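Local coordinates for peptidyl-prolyl cis-trans isomerase (Hirschia baltica, PDB 5EX2), which probably catalyses the cis-trans isomerisation of peptide bonds preceding proline, as a cyclophilin that also binds divalent metal ions, at residues Tyr5-Val10 / Arg227-Val232; Val34-Leu39 / Ser261-Ser266; Ser70-Gln75 / Arg179-Lys184. One frame throughout, in Å; residues are numbered along the deposited sequence.

Contact 1: residues Tyr5-Val10 / Arg227-Val232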
ATOM      1  N   TYR A   5      20.046   1.665  -4.666  1.00 19.18           N
ATOM      2  CA  TYR A   5      20.379   0.274  -4.938  1.00 16.75           C
ATOM      3  C   TYR A   5      20.327   0.000  -6.429  1.00 17.34           C
ATOM      4  O   TYR A   5      19.343   0.316  -7.087  1.00 20.02           O
ATOM      5  CB  TYR A   5      19.414  -0.652  -4.213  1.00 18.01           C
ATOM      6  CG  TYR A   5      19.200  -0.287  -2.764  1.00 17.21           C
ATOM      7  CD1 TYR A   5      20.072  -0.725  -1.775  1.00 28.58           C
ATOM      8  CD2 TYR A   5      18.127   0.505  -2.397  1.00 20.98           C
ATOM      9  CE1 TYR A   5      19.866  -0.382  -0.450  1.00 18.36           C
ATOM     10  CE2 TYR A   5      17.915   0.852  -1.091  1.00 25.09           C
ATOM     11  CZ  TYR A   5      18.780   0.408  -0.121  1.00 18.06           C
ATOM     12  OH  TYR A   5      18.537   0.775   1.182  1.00 25.47           O
ATOM     13  N   THR A   6      21.386  -0.600  -6.951  1.00 18.14           N
ATOM     14  CA  THR A   6      21.436  -0.946  -8.364  1.00 20.70           C
ATOM     15  C   THR A   6      20.670  -2.226  -8.632  1.00 18.16           C
ATOM     16  O   THR A   6      20.546  -3.095  -7.761  1.00 15.41           O
ATOM     17  CB  THR A   6      22.867  -1.149  -8.857  1.00 19.14           C
ATOM     18  OG1 THR A   6      23.446  -2.286  -8.204  1.00 21.96           O
ATOM     19  CG2 THR A   6      23.714   0.083  -8.594  1.00 27.83           C
ATOM     20  N   LYS A   7      20.194  -2.356  -9.861  1.00 16.41           N
ATOM     21  CA  LYS A   7      19.470  -3.544 -10.277  1.00 14.21           C
ATOM     22  C   LYS A   7      20.361  -4.775 -10.126  1.00 15.52           C
ATOM     23  O   LYS A   7      19.912  -5.823  -9.665  1.00 17.29           O
ATOM     24  CB  LYS A   7      19.001  -3.397 -11.725  1.00 17.30           C
ATOM     25  CG  LYS A   7      17.998  -4.454 -12.143  1.00 15.65           C
ATOM     26  CD  LYS A   7      17.417  -4.144 -13.530  1.00 21.37           C
ATOM     27  CE  LYS A   7      16.301  -5.104 -13.907  1.00 29.95           C
ATOM     28  NZ  LYS A   7      15.869  -4.923 -15.318  1.00 38.14           N
ATOM     29  N   GLU A   8      21.637  -4.635 -10.469  1.00 17.66           N
ATOM     30  CA  GLU A   8      22.564  -5.740 -10.368  1.00 17.43           C
ATOM     31  C   GLU A   8      22.669  -6.231  -8.919  1.00 23.26           C
ATOM     32  O   GLU A   8      22.618  -7.431  -8.655  1.00 19.51           O
ATOM     33  CB  GLU A   8      23.931  -5.313 -10.902  1.00 20.82           C
ATOM     34  CG  GLU A   8      24.962  -6.419 -10.947  1.00 32.68           C
ATOM     35  CD  GLU A   8      26.200  -6.036 -11.752  1.00 42.41           C
ATOM     36  OE1 GLU A   8      26.268  -4.889 -12.245  1.00 51.54           O
ATOM     37  OE2 GLU A   8      27.107  -6.883 -11.893  1.00 44.49           O
ATOM     38  N   SER A   9      22.802  -5.296  -7.982  1.00 16.45           N
ATOM     39  CA  SER A   9      22.983  -5.658  -6.575  1.00 16.36           C
ATOM     40  C   SER A   9      21.722  -6.283  -5.974  1.00 15.93           C
ATOM     41  O   SER A   9      21.800  -7.132  -5.085  1.00 17.57           O
ATOM     42  CB  SER A   9      23.391  -4.430  -5.764  1.00 20.57           C
ATOM     43  OG  SER A   9      22.294  -3.561  -5.567  1.00 23.82           O
ATOM     44  N   VAL A  10      20.558  -5.844  -6.442  1.00 13.29           N
ATOM     45  CA  VAL A  10      19.288  -6.367  -5.979  1.00 12.47           C
ATOM     46  C   VAL A  10      19.033  -7.766  -6.553  1.00 16.58           C
ATOM     47  O   VAL A  10      18.635  -8.669  -5.824  1.00 15.36           O
ATOM     48  CB  VAL A  10      18.169  -5.402  -6.364  1.00 17.04           C
ATOM     49  CG1 VAL A  10      16.809  -6.051  -6.233  1.00 18.28           C
ATOM     50  CG2 VAL A  10      18.275  -4.132  -5.524  1.00 14.44           C
ATOM     51  N   ARG A 227       7.539  -4.686 -18.984  1.00 16.14           N
ATOM     52  CA  ARG A 227       7.192  -4.657 -17.568  1.00 18.05           C
ATOM     53  C   ARG A 227       8.281  -4.004 -16.734  1.00 16.23           C
ATOM     54  O   ARG A 227       9.426  -4.434 -16.781  1.00 18.81           O
ATOM     55  CB  ARG A 227       6.954  -6.076 -17.043  1.00 13.84           C
ATOM     56  CG  ARG A 227       5.775  -6.762 -17.668  1.00 16.76           C
ATOM     57  CD  ARG A 227       5.574  -8.164 -17.137  1.00 18.20           C
ATOM     58  NE  ARG A 227       4.495  -8.834 -17.850  1.00 19.60           N
ATOM     59  CZ  ARG A 227       4.409 -10.144 -18.065  1.00 26.98           C
ATOM     60  NH1 ARG A 227       5.342 -10.971 -17.603  1.00 37.46           N
ATOM     61  NH2 ARG A 227       3.376 -10.628 -18.741  1.00 37.56           N
ATOM     62  N   PRO A 228       7.934  -2.976 -15.939  1.00 12.88           N
ATOM     63  CA  PRO A 228       8.883  -2.567 -14.902  1.00 12.53           C
ATOM     64  C   PRO A 228       9.092  -3.713 -13.941  1.00 12.46           C
ATOM     65  O   PRO A 228       8.200  -4.544 -13.788  1.00 15.07           O
ATOM     66  CB  PRO A 228       8.204  -1.370 -14.212  1.00 13.70           C
ATOM     67  CG  PRO A 228       6.825  -1.314 -14.738  1.00 25.08           C
ATOM     68  CD  PRO A 228       6.738  -2.117 -15.982  1.00 14.29           C
ATOM     69  N   GLU A 229      10.258  -3.760 -13.320  1.00 13.18           N
ATOM     70  CA  GLU A 229      10.584  -4.813 -12.368  1.00 12.83           C
ATOM     71  C   GLU A 229      10.819  -4.160 -11.016  1.00 11.17           C
ATOM     72  O   GLU A 229      11.662  -3.274 -10.885  1.00 14.27           O
ATOM     73  CB  GLU A 229      11.804  -5.614 -12.836  1.00 14.82           C
ATOM     74  CG  GLU A 229      11.571  -6.347 -14.171  1.00 14.52           C
ATOM     75  CD  GLU A 229      12.810  -7.021 -14.769  1.00 20.23           C
ATOM     76  OE1 GLU A 229      13.797  -7.281 -14.053  1.00 25.20           O
ATOM     77  OE2 GLU A 229      12.768  -7.308 -15.981  1.00 28.65           O
ATOM     78  N   ALA A 230      10.061  -4.603 -10.015  1.00 12.47           N
ATOM     79  CA  ALA A 230      10.136  -4.021  -8.680  1.00 12.32           C
ATOM     80  C   ALA A 230      10.630  -5.026  -7.655  1.00  9.57           C
ATOM     81  O   ALA A 230      10.346  -6.223  -7.744  1.00 10.64           O
ATOM     82  CB  ALA A 230       8.774  -3.472  -8.269  1.00 12.05           C
ATOM     83  N   TRP A 231      11.383  -4.516  -6.699  1.00 10.53           N
ATOM     84  CA  TRP A 231      11.860  -5.322  -5.587  1.00  9.07           C
ATOM     85  C   TRP A 231      11.624  -4.548  -4.316  1.00  9.47           C
ATOM     86  O   TRP A 231      11.685  -3.317  -4.304  1.00  9.83           O
ATOM     87  CB  TRP A 231      13.353  -5.666  -5.719  1.00 14.96           C
ATOM     88  CG  TRP A 231      13.699  -6.808  -6.644  1.00 16.16           C
ATOM     89  CD1 TRP A 231      13.897  -8.131  -6.304  1.00 13.35           C
ATOM     90  CD2 TRP A 231      13.952  -6.719  -8.044  1.00 19.49           C
ATOM     91  NE1 TRP A 231      14.240  -8.859  -7.418  1.00 21.05           N
ATOM     92  CE2 TRP A 231      14.274  -8.016  -8.501  1.00 12.96           C
ATOM     93  CE3 TRP A 231      13.920  -5.671  -8.958  1.00 16.44           C
ATOM     94  CZ2 TRP A 231      14.567  -8.286  -9.831  1.00 17.05           C
ATOM     95  CZ3 TRP A 231      14.210  -5.936 -10.276  1.00 18.65           C
ATOM     96  CH2 TRP A 231      14.526  -7.236 -10.707  1.00 22.65           C
ATOM     97  N   VAL A 232      11.362  -5.286  -3.248  1.00  7.47           N
ATOM     98  CA  VAL A 232      11.144  -4.729  -1.918  1.00  8.10           C
ATOM     99  C   VAL A 232      12.104  -5.429  -0.992  1.00  8.59           C
ATOM    100  O   VAL A 232      12.233  -6.650  -1.034  1.00  9.41           O
ATOM    101  CB  VAL A 232       9.688  -4.919  -1.452  1.00  7.87           C
ATOM    102  CG1 VAL A 232       9.492  -4.420  -0.029  1.00  8.59           C
ATOM    103  CG2 VAL A 232       8.748  -4.236  -2.399  1.00  9.01           C
TER

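Contact 2: residues Val34-Leu39 / Ser261-Ser266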
ATOM      1  N   VAL A  34       4.679   9.417 -11.674  1.00  9.33           N
ATOM      2  CA  VAL A  34       4.247   8.033 -11.580  1.00  9.29           C
ATOM      3  C   VAL A  34       4.271   7.528 -10.138  1.00  8.90           C
ATOM      4  O   VAL A  34       5.123   7.902  -9.339  1.00 10.06           O
ATOM      5  CB  VAL A  34       5.123   7.128 -12.475  1.00  9.19           C
ATOM      6  CG1 VAL A  34       6.558   7.016 -11.954  1.00 11.41           C
ATOM      7  CG2 VAL A  34       4.485   5.757 -12.632  1.00 11.94           C
ATOM      8  N   VAL A  35       3.285   6.693  -9.832  1.00  8.67           N
ATOM      9  CA  VAL A  35       3.146   6.035  -8.556  1.00  7.74           C
ATOM     10  C   VAL A  35       3.051   4.537  -8.849  1.00 10.37           C
ATOM     11  O   VAL A  35       2.184   4.100  -9.604  1.00 10.70           O
ATOM     12  CB  VAL A  35       1.896   6.522  -7.783  1.00  9.11           C
ATOM     13  CG1 VAL A  35       1.800   5.839  -6.439  1.00 10.29           C
ATOM     14  CG2 VAL A  35       1.913   8.050  -7.614  1.00 10.34           C
ATOM     15  N   TYR A  36       3.971   3.764  -8.284  1.00  7.23           N
ATOM     16  CA  TYR A  36       3.937   2.317  -8.394  1.00  7.73           C
ATOM     17  C   TYR A  36       3.380   1.758  -7.098  1.00  7.40           C
ATOM     18  O   TYR A  36       3.956   1.987  -6.039  1.00  9.36           O
ATOM     19  CB  TYR A  36       5.338   1.748  -8.662  1.00  7.73           C
ATOM     20  CG  TYR A  36       5.926   2.158  -9.996  1.00  9.06           C
ATOM     21  CD1 TYR A  36       5.556   1.524 -11.158  1.00 12.46           C
ATOM     22  CD2 TYR A  36       6.872   3.169 -10.072  1.00 10.22           C
ATOM     23  CE1 TYR A  36       6.102   1.897 -12.371  1.00 11.31           C
ATOM     24  CE2 TYR A  36       7.427   3.539 -11.272  1.00 13.83           C
ATOM     25  CZ  TYR A  36       7.030   2.905 -12.408  1.00 13.08           C
ATOM     26  OH  TYR A  36       7.601   3.289 -13.602  1.00 15.51           O
ATOM     27  N   ILE A  37       2.277   1.025  -7.190  1.00  7.51           N
ATOM     28  CA  ILE A  37       1.606   0.500  -6.008  1.00  7.56           C
ATOM     29  C   ILE A  37       1.716  -1.019  -5.990  1.00  8.85           C
ATOM     30  O   ILE A  37       1.397  -1.681  -6.986  1.00  9.40           O
ATOM     31  CB  ILE A  37       0.126   0.907  -5.992  1.00 10.16           C
ATOM     32  CG1 ILE A  37       0.017   2.423  -5.884  1.00 10.32           C
ATOM     33  CG2 ILE A  37      -0.611   0.229  -4.829  1.00 10.33           C
ATOM     34  CD1 ILE A  37      -1.364   2.966  -6.165  1.00 10.50           C
ATOM     35  N   GLU A  38       2.168  -1.576  -4.871  1.00  6.87           N
ATOM     36  CA  GLU A  38       2.087  -3.015  -4.663  1.00  7.83           C
ATOM     37  C   GLU A  38       0.796  -3.341  -3.922  1.00  7.81           C
ATOM     38  O   GLU A  38       0.523  -2.812  -2.849  1.00  8.55           O
ATOM     39  CB  GLU A  38       3.293  -3.589  -3.891  1.00  8.67           C
ATOM     40  CG  GLU A  38       3.249  -5.113  -3.909  1.00  9.38           C
ATOM     41  CD  GLU A  38       4.356  -5.809  -3.145  1.00  8.56           C
ATOM     42  OE1 GLU A  38       5.159  -5.147  -2.462  1.00 11.84           O
ATOM     43  OE2 GLU A  38       4.398  -7.054  -3.240  1.00 11.84           O
ATOM     44  N   LEU A  39       0.026  -4.244  -4.505  1.00  8.61           N
ATOM     45  CA  LEU A  39      -1.183  -4.762  -3.891  1.00  9.05           C
ATOM     46  C   LEU A  39      -0.839  -5.764  -2.796  1.00  8.14           C
ATOM     47  O   LEU A  39       0.158  -6.490  -2.893  1.00  9.97           O
ATOM     48  CB  LEU A  39      -2.051  -5.448  -4.929  1.00  9.12           C
ATOM     49  CG  LEU A  39      -2.390  -4.584  -6.130  1.00 11.29           C
ATOM     50  CD1 LEU A  39      -3.113  -5.403  -7.198  1.00 15.21           C
ATOM     51  CD2 LEU A  39      -3.221  -3.377  -5.689  1.00 14.68           C
ATOM     52  N   SER A 261      12.483   0.102  -1.256  1.00  8.85           N
ATOM     53  CA  SER A 261      11.884  -0.507  -2.434  1.00  8.12           C
ATOM     54  C   SER A 261      12.431   0.177  -3.674  1.00  9.46           C
ATOM     55  O   SER A 261      12.785   1.351  -3.635  1.00 10.09           O
ATOM     56  CB  SER A 261      10.356  -0.386  -2.387  1.00  8.49           C
ATOM     57  OG  SER A 261       9.844  -0.895  -1.160  1.00  9.45           O
ATOM     58  N   VAL A 262      12.506  -0.558  -4.762  1.00  9.95           N
ATOM     59  CA  VAL A 262      13.040  -0.019  -6.008  0.57  9.52           C
ATOM     60  C   VAL A 262      12.256  -0.553  -7.186  1.00  8.44           C
ATOM     61  O   VAL A 262      11.837  -1.708  -7.198  1.00 10.69           O
ATOM     62  CB  VAL A 262      14.532  -0.379  -6.188  0.57 11.09           C
ATOM     63  CG1 VAL A 262      15.377   0.316  -5.142  0.57 23.66           C
ATOM     64  CG2 VAL A 262      14.731  -1.887  -6.104  0.57 15.18           C
ATOM     65  N   VAL A 263      12.051   0.308  -8.172  1.00  9.74           N
ATOM     66  CA  VAL A 263      11.368  -0.051  -9.397  1.00  9.94           C
ATOM     67  C   VAL A 263      12.297   0.287 -10.560  1.00 12.14           C
ATOM     68  O   VAL A 263      12.812   1.400 -10.645  1.00 13.18           O
ATOM     69  CB  VAL A 263      10.032   0.688  -9.557  1.00 12.82           C
ATOM     70  CG1 VAL A 263       9.344   0.257 -10.852  1.00 12.61           C
ATOM     71  CG2 VAL A 263       9.120   0.446  -8.349  1.00 11.47           C
ATOM     72  N   PHE A 264      12.544  -0.695 -11.420  1.00 12.07           N
ATOM     73  CA  PHE A 264      13.420  -0.523 -12.570  1.00 13.11           C
ATOM     74  C   PHE A 264      12.598  -0.642 -13.826  1.00 11.57           C
ATOM     75  O   PHE A 264      11.943  -1.651 -14.050  1.00 16.77           O
ATOM     76  CB  PHE A 264      14.524  -1.576 -12.575  1.00 12.70           C
ATOM     77  CG  PHE A 264      15.389  -1.556 -11.354  1.00 14.17           C
ATOM     78  CD1 PHE A 264      16.312  -0.544 -11.165  1.00 14.18           C
ATOM     79  CD2 PHE A 264      15.292  -2.560 -10.399  1.00 16.27           C
ATOM     80  CE1 PHE A 264      17.131  -0.534 -10.047  1.00 18.02           C
ATOM     81  CE2 PHE A 264      16.102  -2.560  -9.275  1.00 15.19           C
ATOM     82  CZ  PHE A 264      17.020  -1.548  -9.095  1.00 15.94           C
ATOM     83  N   VAL A 265      12.635   0.382 -14.664  1.00 14.75           N
ATOM     84  CA  VAL A 265      11.865   0.323 -15.891  1.00 15.60           C
ATOM     85  C   VAL A 265      12.731  -0.268 -16.976  1.00 19.11           C
ATOM     86  O   VAL A 265      13.962  -0.305 -16.863  1.00 16.43           O
ATOM     87  CB  VAL A 265      11.332   1.700 -16.331  1.00 23.70           C
ATOM     88  CG1 VAL A 265      10.317   2.215 -15.317  1.00 23.61           C
ATOM     89  CG2 VAL A 265      12.463   2.690 -16.554  1.00 26.63           C
ATOM     90  N   SER A 266      12.061  -0.734 -18.021  1.00 16.17           N
ATOM     91  CA  SER A 266      12.715  -1.396 -19.131  1.00 15.97           C
ATOM     92  C   SER A 266      13.587  -0.444 -19.935  1.00 16.60           C
ATOM     93  O   SER A 266      13.297   0.749 -20.016  1.00 19.40           O
ATOM     94  CB  SER A 266      11.669  -2.012 -20.063  1.00 22.22           C
ATOM     95  OG  SER A 266      10.918  -3.013 -19.406  1.00 35.75           O
TER

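Contact 3: residues Ser70-Gln75 / Arg179-Lys184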
ATOM      1  N   SER A  70      -3.637  18.394   2.869  1.00 11.95           N
ATOM      2  CA  SER A  70      -2.251  18.444   3.285  1.00 14.77           C
ATOM      3  C   SER A  70      -2.074  17.727   4.600  1.00 12.51           C
ATOM      4  O   SER A  70      -2.894  17.869   5.506  1.00 14.54           O
ATOM      5  CB  SER A  70      -1.767  19.884   3.417  1.00 22.45           C
ATOM      6  OG  SER A  70      -0.371  19.900   3.656  1.00 23.70           O
ATOM      7  N   GLY A  71      -1.007  16.948   4.693  1.00 12.10           N
ATOM      8  CA  GLY A  71      -0.727  16.227   5.915  1.00 13.81           C
ATOM      9  C   GLY A  71      -1.657  15.051   6.167  1.00 12.01           C
ATOM     10  O   GLY A  71      -1.687  14.534   7.277  1.00 12.58           O
ATOM     11  N   PHE A  72      -2.400  14.625   5.157  1.00 10.01           N
ATOM     12  CA  PHE A  72      -3.386  13.565   5.309  1.00  8.33           C
ATOM     13  C   PHE A  72      -3.335  12.628   4.107  1.00  9.39           C
ATOM     14  O   PHE A  72      -2.610  11.641   4.134  1.00  9.26           O
ATOM     15  CB  PHE A  72      -4.769  14.214   5.526  1.00  9.71           C
ATOM     16  CG  PHE A  72      -5.895  13.251   5.756  1.00  9.20           C
ATOM     17  CD1 PHE A  72      -5.671  11.960   6.218  1.00 12.48           C
ATOM     18  CD2 PHE A  72      -7.188  13.656   5.525  1.00 11.44           C
ATOM     19  CE1 PHE A  72      -6.735  11.098   6.428  1.00 12.16           C
ATOM     20  CE2 PHE A  72      -8.242  12.808   5.713  1.00 10.41           C
ATOM     21  CZ  PHE A  72      -8.023  11.521   6.175  1.00 12.48           C
ATOM     22  N   MET A  73      -4.063  12.939   3.047  1.00  9.83           N
ATOM     23  CA  MET A  73      -4.113  12.038   1.913  1.00  9.04           C
ATOM     24  C   MET A  73      -4.604  12.739   0.659  1.00  9.02           C
ATOM     25  O   MET A  73      -5.089  13.867   0.705  1.00  9.56           O
ATOM     26  CB  MET A  73      -5.011  10.837   2.239  1.00  8.90           C
ATOM     27  CG  MET A  73      -6.430  11.206   2.671  1.00 11.26           C
ATOM     28  SD  MET A  73      -7.486  11.507   1.226  1.00 13.12           S
ATOM     29  CE  MET A  73      -8.325  13.020   1.693  1.00 18.20           C
ATOM     30  N   ALA A  74      -4.430  12.032  -0.453  1.00  8.47           N
ATOM     31  CA  ALA A  74      -4.967  12.428  -1.742  1.00  8.36           C
ATOM     32  C   ALA A  74      -5.965  11.385  -2.209  1.00  7.88           C
ATOM     33  O   ALA A  74      -5.625  10.214  -2.397  1.00  8.93           O
ATOM     34  CB  ALA A  74      -3.847  12.580  -2.751  1.00  9.52           C
ATOM     35  N   GLN A  75      -7.205  11.820  -2.406  1.00  8.06           N
ATOM     36  CA  GLN A  75      -8.288  10.930  -2.800  1.00  7.83           C
ATOM     37  C   GLN A  75      -8.647  11.118  -4.271  1.00 10.31           C
ATOM     38  O   GLN A  75      -8.786  12.252  -4.741  1.00 10.72           O
ATOM     39  CB  GLN A  75      -9.514  11.168  -1.917  1.00 10.15           C
ATOM     40  CG  GLN A  75     -10.680  10.284  -2.239  1.00 10.51           C
ATOM     41  CD  GLN A  75     -11.793  10.420  -1.217  1.00 16.36           C
ATOM     42  OE1 GLN A  75     -11.545  10.785  -0.072  1.00 25.63           O
ATOM     43  NE2 GLN A  75     -13.025  10.173  -1.632  1.00 14.65           N
ATOM     44  N   ARG A 179      -3.419   7.473  11.862  1.00  9.86           N
ATOM     45  CA  ARG A 179      -3.774   6.249  12.573  1.00  8.68           C
ATOM     46  C   ARG A 179      -5.232   6.219  12.978  1.00 11.96           C
ATOM     47  O   ARG A 179      -5.754   5.154  13.311  1.00 11.60           O
ATOM     48  CB  ARG A 179      -2.879   6.056  13.799  1.00 11.79           C
ATOM     49  CG  ARG A 179      -1.394   6.070  13.480  1.00 12.80           C
ATOM     50  CD  ARG A 179      -0.979   4.988  12.468  1.00 12.49           C
ATOM     51  NE  ARG A 179      -0.933   3.673  13.096  1.00 11.39           N
ATOM     52  CZ  ARG A 179       0.065   3.250  13.861  1.00 12.52           C
ATOM     53  NH1 ARG A 179       1.113   4.033  14.088  1.00 14.49           N
ATOM     54  NH2 ARG A 179       0.025   2.037  14.400  1.00 16.74           N
ATOM     55  N   PHE A 180      -5.891   7.376  12.928  1.00  9.55           N
ATOM     56  CA  PHE A 180      -7.329   7.448  13.194  1.00 10.62           C
ATOM     57  C   PHE A 180      -8.141   6.726  12.117  1.00  9.85           C
ATOM     58  O   PHE A 180      -9.314   6.451  12.325  1.00 11.80           O
ATOM     59  CB  PHE A 180      -7.780   8.910  13.308  1.00 10.50           C
ATOM     60  CG  PHE A 180      -7.266   9.777  12.206  1.00 10.20           C
ATOM     61  CD1 PHE A 180      -6.045  10.426  12.323  1.00 11.13           C
ATOM     62  CD2 PHE A 180      -7.990   9.930  11.044  1.00 11.25           C
ATOM     63  CE1 PHE A 180      -5.565  11.214  11.296  1.00 12.52           C
ATOM     64  CE2 PHE A 180      -7.521  10.717  10.019  1.00 11.61           C
ATOM     65  CZ  PHE A 180      -6.294  11.357  10.148  1.00 11.71           C
ATOM     66  N   LEU A 181      -7.513   6.381  10.988  1.00  9.84           N
ATOM     67  CA  LEU A 181      -8.179   5.568   9.968  1.00  9.32           C
ATOM     68  C   LEU A 181      -8.102   4.083  10.237  1.00  9.54           C
ATOM     69  O   LEU A 181      -8.859   3.299   9.651  1.00  9.43           O
ATOM     70  CB  LEU A 181      -7.567   5.815   8.600  1.00  9.60           C
ATOM     71  CG  LEU A 181      -7.610   7.242   8.081  1.00  8.91           C
ATOM     72  CD1 LEU A 181      -6.970   7.266   6.706  1.00 10.99           C
ATOM     73  CD2 LEU A 181      -9.025   7.789   8.027  1.00 11.84           C
ATOM     74  N   ASP A 182      -7.170   3.689  11.102  1.00  9.75           N
ATOM     75  CA  ASP A 182      -6.874   2.275  11.286  1.00 10.64           C
ATOM     76  C   ASP A 182      -8.087   1.516  11.825  1.00 10.53           C
ATOM     77  O   ASP A 182      -8.806   2.000  12.706  1.00 10.65           O
ATOM     78  CB  ASP A 182      -5.693   2.089  12.239  1.00 10.11           C
ATOM     79  CG  ASP A 182      -4.390   2.651  11.704  1.00  8.85           C
ATOM     80  OD1 ASP A 182      -4.348   3.129  10.559  1.00  9.54           O
ATOM     81  OD2 ASP A 182      -3.389   2.567  12.462  1.00 10.88           O
ATOM     82  N   ARG A 183      -8.300   0.338  11.244  1.00 12.28           N
ATOM     83  CA  ARG A 183      -9.403  -0.561  11.566  1.00 10.81           C
ATOM     84  C   ARG A 183     -10.755  -0.004  11.131  1.00 10.25           C
ATOM     85  O   ARG A 183     -11.783  -0.607  11.417  1.00 11.58           O
ATOM     86  CB  ARG A 183      -9.418  -0.897  13.056  1.00 10.39           C
ATOM     87  CG  ARG A 183      -8.102  -1.475  13.549  1.00 13.41           C
ATOM     88  CD  ARG A 183      -8.157  -1.872  15.019  1.00 16.21           C
ATOM     89  NE  ARG A 183      -9.095  -2.967  15.226  1.00 20.20           N
ATOM     90  CZ  ARG A 183     -10.310  -2.858  15.757  1.00 30.11           C
ATOM     91  NH1 ARG A 183     -10.785  -1.685  16.172  1.00 34.42           N
ATOM     92  NH2 ARG A 183     -11.056  -3.945  15.871  1.00 25.86           N
ATOM     93  N   LYS A 184     -10.734   1.090  10.359  1.00 10.10           N
ATOM     94  CA  LYS A 184     -11.961   1.715   9.881  1.00 11.24           C
ATOM     95  C   LYS A 184     -12.006   1.867   8.367  1.00 11.75           C
ATOM     96  O   LYS A 184     -13.064   2.155   7.825  1.00 12.11           O
ATOM     97  CB  LYS A 184     -12.134   3.087  10.529  1.00 12.62           C
ATOM     98  CG  LYS A 184     -12.320   3.012  12.026  1.00 16.66           C
ATOM     99  CD  LYS A 184     -12.277   4.379  12.685  1.00 19.97           C
ATOM    100  CE  LYS A 184     -12.593   4.264  14.169  1.00 28.89           C
ATOM    101  NZ  LYS A 184     -12.460   5.564  14.883  1.00 44.71           N
TER

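Contact 1: residues Tyr5-Val10 / Arg227-Val232
V10, on the N-terminal helix 7-11, lays its CG1 methyl over one face of the W231 indole. The methyl stands 3.5 Å from the centroid of the five-membered ring and 21° off its normal, a CH-pi contact displaced toward the rim, and its nearest ring atom is W231 CG at 3.2 Å, so the packing is tight. With chi1 at 165° the CG1 branch is opposite V10's own backbone N and lies beside the carbonyl carbon, the placement that brings it down on the ring. W17 of strand 17-19 touches both V10 and W231.

The second interaction is ionic. The K7 chain is extended throughout and reaches across to E229, meeting that side chain at about a right angle. K7 NZ forms a salt bridge with E229 OE1 at 3.4 Å, a rather long one. On the way K7 CE passes obliquely by the benzo end of the indole, 4.2 Å from W231 CH2, a loose contact.

The helix start is fixed by its own polar contacts. T6 is the N-cap, its OG1 accepting from S9 N at 3.1 Å with an N-H...O angle of 155°. T6 O takes two donors, S9 OG at 2.8 Å and V10 N at 3.0 Å, which anchors the turn that presents K7 and V10. Replacing W231 by an alanine would probably leave the V10 CG1 methyl without the ring face it packs on and open a gap between helix and strand.

No hydrogen bond crosses between the segments, so this docking of the N-terminal helix onto strand 229-233 rests on a methyl-indole contact, with one charge pair at its more accessible border.

Contact 2: residues Val34-Leu39 / Ser261-Ser266
The Y36 ring receives the CG1 methyl of V263 almost exactly over its centre. The methyl lies 3.7 Å from the centroid and only 4° off the ring normal, an almost ideal CH-pi geometry, and its distances to the ring carbons are accordingly nearly equal, V263 CG1 to Y36 CE2 being 3.8 Å. The other branch, V263 CG2, sits nearer the root of the ring, 3.9 Å from Y36 CD2, so the valine covers the ring from its centre back toward the CB end. At the far end the methyl V265 CG1 comes up to Y36 OH at 3.4 Å, its side chain running at about a right angle to the tyrosine.

What holds these groups in place lies one shell out. V34 CG2 rests against the opposite face of the Y36 ring, 3.8 Å above its plane and toward the rim, clamping the ring between two valines. V263 has a chi1 of -179°, which sets CG1 trans to the main-chain N and extends it over the aromatic face. E193 ties the two strands together: its backbone pairs with Y36, and its OE2 accepts from V263 N. A230 of the neighbouring strand 229-233 and P228 of the loop leading into it pack against V263.

Strand 33-39 belongs to the eight-stranded antiparallel barrel of the cyclophilin fold, and through Y36 this barrel strand is joined to 261-264, an outermost strand of a separate three-stranded sheet.

Contact 3: residues Ser70-Gln75 / Arg179-Lys184
F72 and M73 together form a classic beta bulge against the end of strand 63-69, and F72 lies well away from the 3-10 turn 179-181, its CA 10.3 Å from R179 CA, so side chains alone bridge the gap. The F72 ring does this by extending trans to its backbone N, chi1 -178°. F72 CE1 meets F180 CE2 at 3.7 Å, and the two rings lie obliquely, centroids 5.5 Å apart and planes at 48°. From the turn, L181 CD1 reaches the edge of the same ring near its plane, 3.8 Å from F72 CE1. Over the centre of one F72 face sits M73 CG, 3.5 Å above the plane.

The turn itself is braced by R179 NE, which donates to D182 OD2 at 2.8 Å on the syn side of the carboxylate, within a salt bridge and in the guanidinium plane. The rest of that guanidinium is engaged by E130, E177 and D252, and D182 OD1 accepts from H151 N. L181 also packs on F172 and M174, as does M73.

In other cyclophilins the Phe-Met pair equivalent to F72 and M73, the phenylalanine equivalent to F172 and the leucine equivalent to L181 line the hydrophobic pocket for the substrate proline, with a tryptophan in human cyclophilin A where F180 stands; the cluster here is consistent with the wall and rim of that pocket.

Overall arrangement
Contacts 1 and 2 are neighbours, their centres about 9 Å apart, because strands 229-233 and 261-264 pair in one small sheet: E229 O to F264 N at 2.8 Å and W231 N to V262 O at 2.9 Å are probable hydrogen bonds. Contact 1 adds the N-terminal helix to this sheet, and contact 2 joins the sheet to the barrel. Contact 3 involves that barrel too, through strand 73-76, but on the opposite side of the chain's centre, with centres about 29 Å from contact 1 and 22 Å from contact 2. It marks the presumed proline pocket, and the F72 side chain lies about 7 Å from a bound magnesium ion.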